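Local coordinates for benzyl alcohol dehydrogenase (Acinetobacter calcoaceticus, PDB 1F8F), which probably oxidises benzyl alcohol and related aromatic alcohols reversibly to aldehydes, using NAD and a zinc ion, as a medium-chain alcohol dehydrogenase, at residues G84-L89 with V159-P164; D32-K37 with A149-N154. All blocks are in the same frame, centred on the assembly; numbering follows the deposited sequence.

Interaction 1. Residues G84-L89 with V159-P164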
loop_
_atom_site.group_PDB
_atom_site.type_symbol
_atom_site.label_atom_id
_atom_site.label_comp_id
_atom_site.label_asym_id
_atom_site.label_seq_id
_atom_site.Cartn_x
_atom_site.Cartn_y
_atom_site.Cartn_z
ATOM N N GLY A 84 -13.754 27.417 -26.306
ATOM C CA GLY A 84 -12.884 28.430 -25.682
ATOM C C GLY A 84 -11.979 27.919 -24.578
ATOM O O GLY A 84 -11.004 28.622 -24.227
ATOM N N ASP A 85 -12.236 26.763 -23.954
ATOM C CA ASP A 85 -11.279 26.252 -22.971
ATOM C C ASP A 85 -9.941 25.998 -23.677
ATOM O O ASP A 85 -9.886 25.708 -24.868
ATOM C CB ASP A 85 -11.771 24.955 -22.330
ATOM C CG ASP A 85 -12.932 25.120 -21.367
ATOM O OD1 ASP A 85 -13.100 26.209 -20.772
ATOM O OD2 ASP A 85 -13.734 24.189 -21.132
ATOM N N HIS A 86 -8.869 26.141 -22.966
ATOM C CA HIS A 86 -7.484 25.858 -23.277
ATOM C C HIS A 86 -7.214 24.402 -22.858
ATOM O O HIS A 86 -7.526 24.106 -21.682
ATOM C CB HIS A 86 -6.550 26.726 -22.425
ATOM C CG HIS A 86 -6.477 28.155 -22.890
ATOM N ND1 HIS A 86 -5.379 28.960 -22.643
ATOM C CD2 HIS A 86 -7.345 28.913 -23.627
ATOM C CE1 HIS A 86 -5.597 30.152 -23.184
ATOM N NE2 HIS A 86 -6.776 30.148 -23.797
ATOM N N VAL A 87 -6.691 23.524 -23.680
ATOM C CA VAL A 87 -6.501 22.128 -23.371
ATOM C C VAL A 87 -5.159 21.516 -23.805
ATOM O O VAL A 87 -4.384 21.957 -24.671
ATOM C CB VAL A 87 -7.616 21.258 -24.029
ATOM C CG1 VAL A 87 -9.030 21.461 -23.441
ATOM C CG2 VAL A 87 -7.701 21.585 -25.525
ATOM N N VAL A 88 -4.895 20.402 -23.082
ATOM C CA VAL A 88 -3.719 19.548 -23.374
ATOM C C VAL A 88 -4.228 18.193 -23.857
ATOM O O VAL A 88 -5.218 17.698 -23.289
ATOM C CB VAL A 88 -2.817 19.493 -22.130
ATOM C CG1 VAL A 88 -1.766 18.390 -22.379
ATOM C CG2 VAL A 88 -2.086 20.816 -21.877
ATOM N N LEU A 89 -3.879 17.593 -24.938
ATOM C CA LEU A 89 -4.404 16.369 -25.495
ATOM C C LEU A 89 -3.387 15.260 -25.175
ATOM O O LEU A 89 -2.243 15.273 -25.599
ATOM C CB LEU A 89 -4.373 16.434 -27.027
ATOM C CG LEU A 89 -4.973 17.691 -27.647
ATOM C CD1 LEU A 89 -5.239 17.460 -29.149
ATOM C CD2 LEU A 89 -6.317 18.051 -26.990
ATOM N N VAL A 159 -6.914 23.155 -18.939
ATOM C CA VAL A 159 -5.917 23.790 -18.082
ATOM C C VAL A 159 -6.179 25.300 -18.044
ATOM O O VAL A 159 -6.947 25.886 -18.811
ATOM C CB VAL A 159 -4.449 23.529 -18.453
ATOM C CG1 VAL A 159 -4.035 22.079 -18.489
ATOM C CG2 VAL A 159 -4.138 24.178 -19.805
ATOM N N THR A 160 -5.473 25.931 -17.116
ATOM C CA THR A 160 -5.628 27.349 -16.837
ATOM C C THR A 160 -5.268 28.268 -17.981
ATOM O O THR A 160 -4.290 28.002 -18.677
ATOM C CB THR A 160 -4.776 27.737 -15.610
ATOM O OG1 THR A 160 -5.097 29.064 -15.239
ATOM C CG2 THR A 160 -3.280 27.664 -15.809
ATOM N N LYS A 161 -5.944 29.401 -18.135
ATOM C CA LYS A 161 -5.601 30.372 -19.166
ATOM C C LYS A 161 -4.476 31.297 -18.718
ATOM O O LYS A 161 -3.989 32.134 -19.486
ATOM C CB LYS A 161 -6.808 31.241 -19.533
ATOM C CG LYS A 161 -7.924 30.504 -20.256
ATOM C CD LYS A 161 -9.041 31.438 -20.683
ATOM C CE LYS A 161 -10.326 30.751 -21.108
ATOM N NZ LYS A 161 -10.179 29.914 -22.341
ATOM N N ASP A 162 -3.959 31.118 -17.516
ATOM C CA ASP A 162 -2.927 31.944 -16.943
ATOM C C ASP A 162 -1.506 31.560 -17.340
ATOM O O ASP A 162 -0.549 32.136 -16.796
ATOM C CB ASP A 162 -3.007 31.907 -15.408
ATOM C CG ASP A 162 -4.150 32.619 -14.738
ATOM O OD1 ASP A 162 -5.146 33.063 -15.350
ATOM O OD2 ASP A 162 -4.082 32.760 -13.493
ATOM N N VAL A 163 -1.317 30.548 -18.176
ATOM C CA VAL A 163 0.008 30.131 -18.615
ATOM C C VAL A 163 -0.083 30.066 -20.128
ATOM O O VAL A 163 -1.120 29.666 -20.663
ATOM C CB VAL A 163 0.398 28.774 -18.030
ATOM C CG1 VAL A 163 1.711 28.237 -18.598
ATOM C CG2 VAL A 163 0.547 28.814 -16.511
ATOM N N PRO A 164 0.961 30.496 -20.822
ATOM C CA PRO A 164 0.958 30.514 -22.286
ATOM C C PRO A 164 0.549 29.153 -22.808
ATOM O O PRO A 164 1.206 28.230 -22.341
ATOM C CB PRO A 164 2.410 30.851 -22.630
ATOM C CG PRO A 164 2.916 31.611 -21.443
ATOM C CD PRO A 164 2.225 31.022 -20.242
HETATM O O HOH W 1 -3.442 28.065 -21.189
HETATM O O HOH W 2 -9.269 26.920 -20.238
#
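H86 and K161 meet because each sets its CG anti to its own carbonyl carbon (chi1 -76° and -69°), which sets one face of the imidazole against the lysine chain; a bend at the last lysine torsion, chi4 -65°, then turns the amino group back toward G84. K161 crosses the ring at about a right angle, and its CG sits 3.6 Å from the centroid of the H86 ring, almost exactly on the ring normal: a CH-pi contact over one face. Farther along, K161 NZ comes within 3.3 Å of H86 CD2 and lies close to G84 O. The ring is also held at its edge, where a water in the ring plane binds H86 ND1 at 2.6 Å and donates to both T160 O and V163 O. A second water accepts from H86 N and donates to V159 O, beside the one direct backbone bond, V159 N to H86 O (3.0 Å, nearly straight). Deeper in, V88 CG2 touches V159 CG1 at 4.1 Å, and L168 covers both valines. T160 OG1 accepts from D162 N in an ST turn as the chain leaves strand 156-159, while the T160 and V163 side chains rest on helix 321-333. D85, buried nearby, turns its OD2 to Q82 N. The pairing of strands 86-89 and 156-159, continued by backbone bonding between V88 and V157, gives way here to a single direct bond, water bridges and the lysine over the ring. The ammonium near the imidazole would probably disfavour a second positive charge on H86.

Interaction 2. Residues D32-K37 with A149-N154. With SO4 (sulfate ion), chain D.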
loop_
_atom_site.group_PDB
_atom_site.type_symbol
_atom_site.label_atom_id
_atom_site.label_comp_id
_atom_site.label_asym_id
_atom_site.label_seq_id
_atom_site.Cartn_x
_atom_site.Cartn_y
_atom_site.Cartn_z
ATOM N N ASP A 32 -19.154 12.297 -27.884
ATOM C CA ASP A 32 -18.331 12.974 -26.878
ATOM C C ASP A 32 -16.969 13.446 -27.394
ATOM O O ASP A 32 -16.027 13.859 -26.651
ATOM C CB ASP A 32 -18.336 12.129 -25.626
ATOM C CG ASP A 32 -17.454 10.903 -25.579
ATOM O OD1 ASP A 32 -16.920 10.448 -26.594
ATOM O OD2 ASP A 32 -17.239 10.380 -24.445
ATOM N N GLU A 33 -16.862 13.569 -28.724
ATOM C CA GLU A 33 -15.703 14.103 -29.413
ATOM C C GLU A 33 -15.534 15.617 -29.258
ATOM O O GLU A 33 -16.480 16.288 -28.876
ATOM C CB GLU A 33 -15.748 13.820 -30.910
ATOM C CG GLU A 33 -15.981 12.362 -31.239
ATOM C CD GLU A 33 -16.169 12.188 -32.738
ATOM O OE1 GLU A 33 -16.706 13.144 -33.339
ATOM O OE2 GLU A 33 -15.796 11.129 -33.278
ATOM N N VAL A 34 -14.304 16.104 -29.427
ATOM C CA VAL A 34 -13.963 17.518 -29.296
ATOM C C VAL A 34 -13.155 18.087 -30.476
ATOM O O VAL A 34 -12.251 17.380 -30.914
ATOM C CB VAL A 34 -13.085 17.830 -28.088
ATOM C CG1 VAL A 34 -13.422 19.201 -27.527
ATOM C CG2 VAL A 34 -13.144 16.777 -27.008
ATOM N N LEU A 35 -13.478 19.276 -31.016
ATOM C CA LEU A 35 -12.778 19.897 -32.134
ATOM C C LEU A 35 -11.817 20.958 -31.592
ATOM O O LEU A 35 -12.312 21.904 -30.955
ATOM C CB LEU A 35 -13.643 20.711 -33.116
ATOM C CG LEU A 35 -12.897 21.080 -34.418
ATOM C CD1 LEU A 35 -12.445 19.836 -35.162
ATOM C CD2 LEU A 35 -13.789 21.943 -35.289
ATOM N N VAL A 36 -10.513 20.742 -31.803
ATOM C CA VAL A 36 -9.572 21.665 -31.137
ATOM C C VAL A 36 -8.784 22.563 -32.087
ATOM O O VAL A 36 -8.213 22.020 -33.041
ATOM C CB VAL A 36 -8.511 20.824 -30.359
ATOM C CG1 VAL A 36 -7.502 21.695 -29.638
ATOM C CG2 VAL A 36 -9.187 19.957 -29.297
ATOM N N LYS A 37 -8.616 23.832 -31.772
ATOM C CA LYS A 37 -7.761 24.663 -32.679
ATOM C C LYS A 37 -6.332 24.563 -32.094
ATOM O O LYS A 37 -6.158 25.059 -30.980
ATOM C CB LYS A 37 -8.233 26.104 -32.801
ATOM C CG LYS A 37 -7.164 27.113 -33.161
ATOM C CD LYS A 37 -7.517 28.495 -33.578
ATOM C CE LYS A 37 -7.266 29.599 -32.577
ATOM N NZ LYS A 37 -6.711 30.835 -33.270
ATOM N N ALA A 149 -7.502 19.580 -34.678
ATOM C CA ALA A 149 -7.485 18.216 -34.216
ATOM C C ALA A 149 -8.824 17.810 -33.593
ATOM O O ALA A 149 -9.497 18.584 -32.894
ATOM C CB ALA A 149 -6.405 18.024 -33.128
ATOM N N LEU A 150 -9.151 16.536 -33.804
ATOM C CA LEU A 150 -10.323 15.976 -33.148
ATOM C C LEU A 150 -9.884 14.995 -32.049
ATOM O O LEU A 150 -9.206 13.989 -32.319
ATOM C CB LEU A 150 -11.138 15.226 -34.200
ATOM C CG LEU A 150 -12.542 14.795 -33.760
ATOM C CD1 LEU A 150 -13.505 15.953 -33.921
ATOM C CD2 LEU A 150 -13.002 13.558 -34.527
ATOM N N SER A 151 -10.332 15.223 -30.824
ATOM C CA SER A 151 -9.961 14.300 -29.742
ATOM C C SER A 151 -11.203 13.751 -29.067
ATOM O O SER A 151 -12.303 14.005 -29.591
ATOM C CB SER A 151 -9.040 15.087 -28.791
ATOM O OG SER A 151 -9.769 16.270 -28.415
ATOM N N ARG A 152 -11.090 13.053 -27.946
ATOM C CA ARG A 152 -12.252 12.590 -27.177
ATOM C C ARG A 152 -12.287 13.394 -25.871
ATOM O O ARG A 152 -11.229 13.857 -25.421
ATOM C CB ARG A 152 -12.227 11.096 -26.838
ATOM C CG ARG A 152 -12.333 10.106 -27.981
ATOM C CD ARG A 152 -13.505 10.393 -28.920
ATOM N NE ARG A 152 -14.780 9.947 -28.294
ATOM C CZ ARG A 152 -15.023 8.637 -28.193
ATOM N NH1 ARG A 152 -14.175 7.740 -28.682
ATOM N NH2 ARG A 152 -16.125 8.187 -27.610
ATOM N N GLU A 153 -13.414 13.493 -25.200
ATOM C CA GLU A 153 -13.552 14.233 -23.946
ATOM C C GLU A 153 -12.614 13.592 -22.905
ATOM O O GLU A 153 -12.041 14.392 -22.149
ATOM C CB GLU A 153 -14.962 14.254 -23.303
ATOM C CG GLU A 153 -15.191 15.098 -22.055
ATOM C CD GLU A 153 -16.627 15.112 -21.563
ATOM O OE1 GLU A 153 -17.335 14.084 -21.751
ATOM O OE2 GLU A 153 -17.225 16.026 -20.958
ATOM N N ASN A 154 -12.553 12.272 -22.840
ATOM C CA ASN A 154 -11.665 11.752 -21.786
ATOM C C ASN A 154 -10.175 11.985 -22.072
ATOM O O ASN A 154 -9.409 11.965 -21.095
ATOM C CB ASN A 154 -11.918 10.318 -21.357
ATOM C CG ASN A 154 -11.582 9.312 -22.420
ATOM O OD1 ASN A 154 -11.220 9.707 -23.542
ATOM N ND2 ASN A 154 -11.704 8.034 -22.047
HETATM S S SO4 D . -16.092 4.081 -29.028
HETATM O O1 SO4 D . -17.122 4.362 -30.086
HETATM O O2 SO4 D . -15.973 2.591 -28.865
HETATM O O3 SO4 D . -16.447 4.755 -27.747
HETATM O O4 SO4 D . -14.780 4.623 -29.521
HETATM O O HOH W 3 -14.646 10.383 -23.721
#
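R152 reaches back to D32 through a chain folded at chi2 and chi3 (-51° and -77°). Its CB leaves the strand directed away from the partner segment; R152 CD returns to lie 3.9 Å from E33 CG, and R152 NE binds D32 OD1 at 2.8 Å. At the tip R152 NH2 takes the same oxygen, D32 OD1, at 2.6 Å, completing a side-on salt bridge in which two nitrogens share one acceptor, near the guanidinium plane although the carboxylate plane is turned 61° from it. NH1 donates to O4 of a sulfate, probably from the crystallisation liquor, and NH2 more weakly to its O3; S121 also binds the ion. Along the strands from this end, V34 and S151 exchange two antiparallel backbone bonds, as do V36 and A149, the shortest being V36 N to A149 O at 2.6 Å. L150 CD2 lies 3.9 Å from E33 CD, whose OE1 forms a salt bridge with R27 and accepts from Q30 N. S151 OG packs 3.7 Å from V34 CB and bonds T156. E153 OE1 forms a salt bridge with K96 of the second subunit, while OE2 accepts from T79 N and E80 N. The ladder therefore satisfies the backbone of V34, V36, A149 and S151 in this buried part of the GroES-like domain, while charge pairing closes its end; R152 would probably stabilise D32 as the anion.

In the fold
Both contacts belong to the same mixed sheet of the GroES-like domain, and their segments alternate along the chain. Interaction 2 is the more buried, a regular antiparallel ladder between strands 33-42 and 148-152 with an ion pair at its end; interaction 1 is partly buried and lies where the pairing of strands 86-89 and 156-159 runs out into the following loop, relying on water and a lysine over an imidazole. They touch directly: V87 CG2 lies 4.1 Å from V36 CG1, and L89 packs against V36, A149 and S151. Strand 86-89 thus contributes an apolar face to interaction 2, while its H86 end takes the polar contacts. Interaction 2 also adjoins the second subunit, whereas no other chain touches interaction 1.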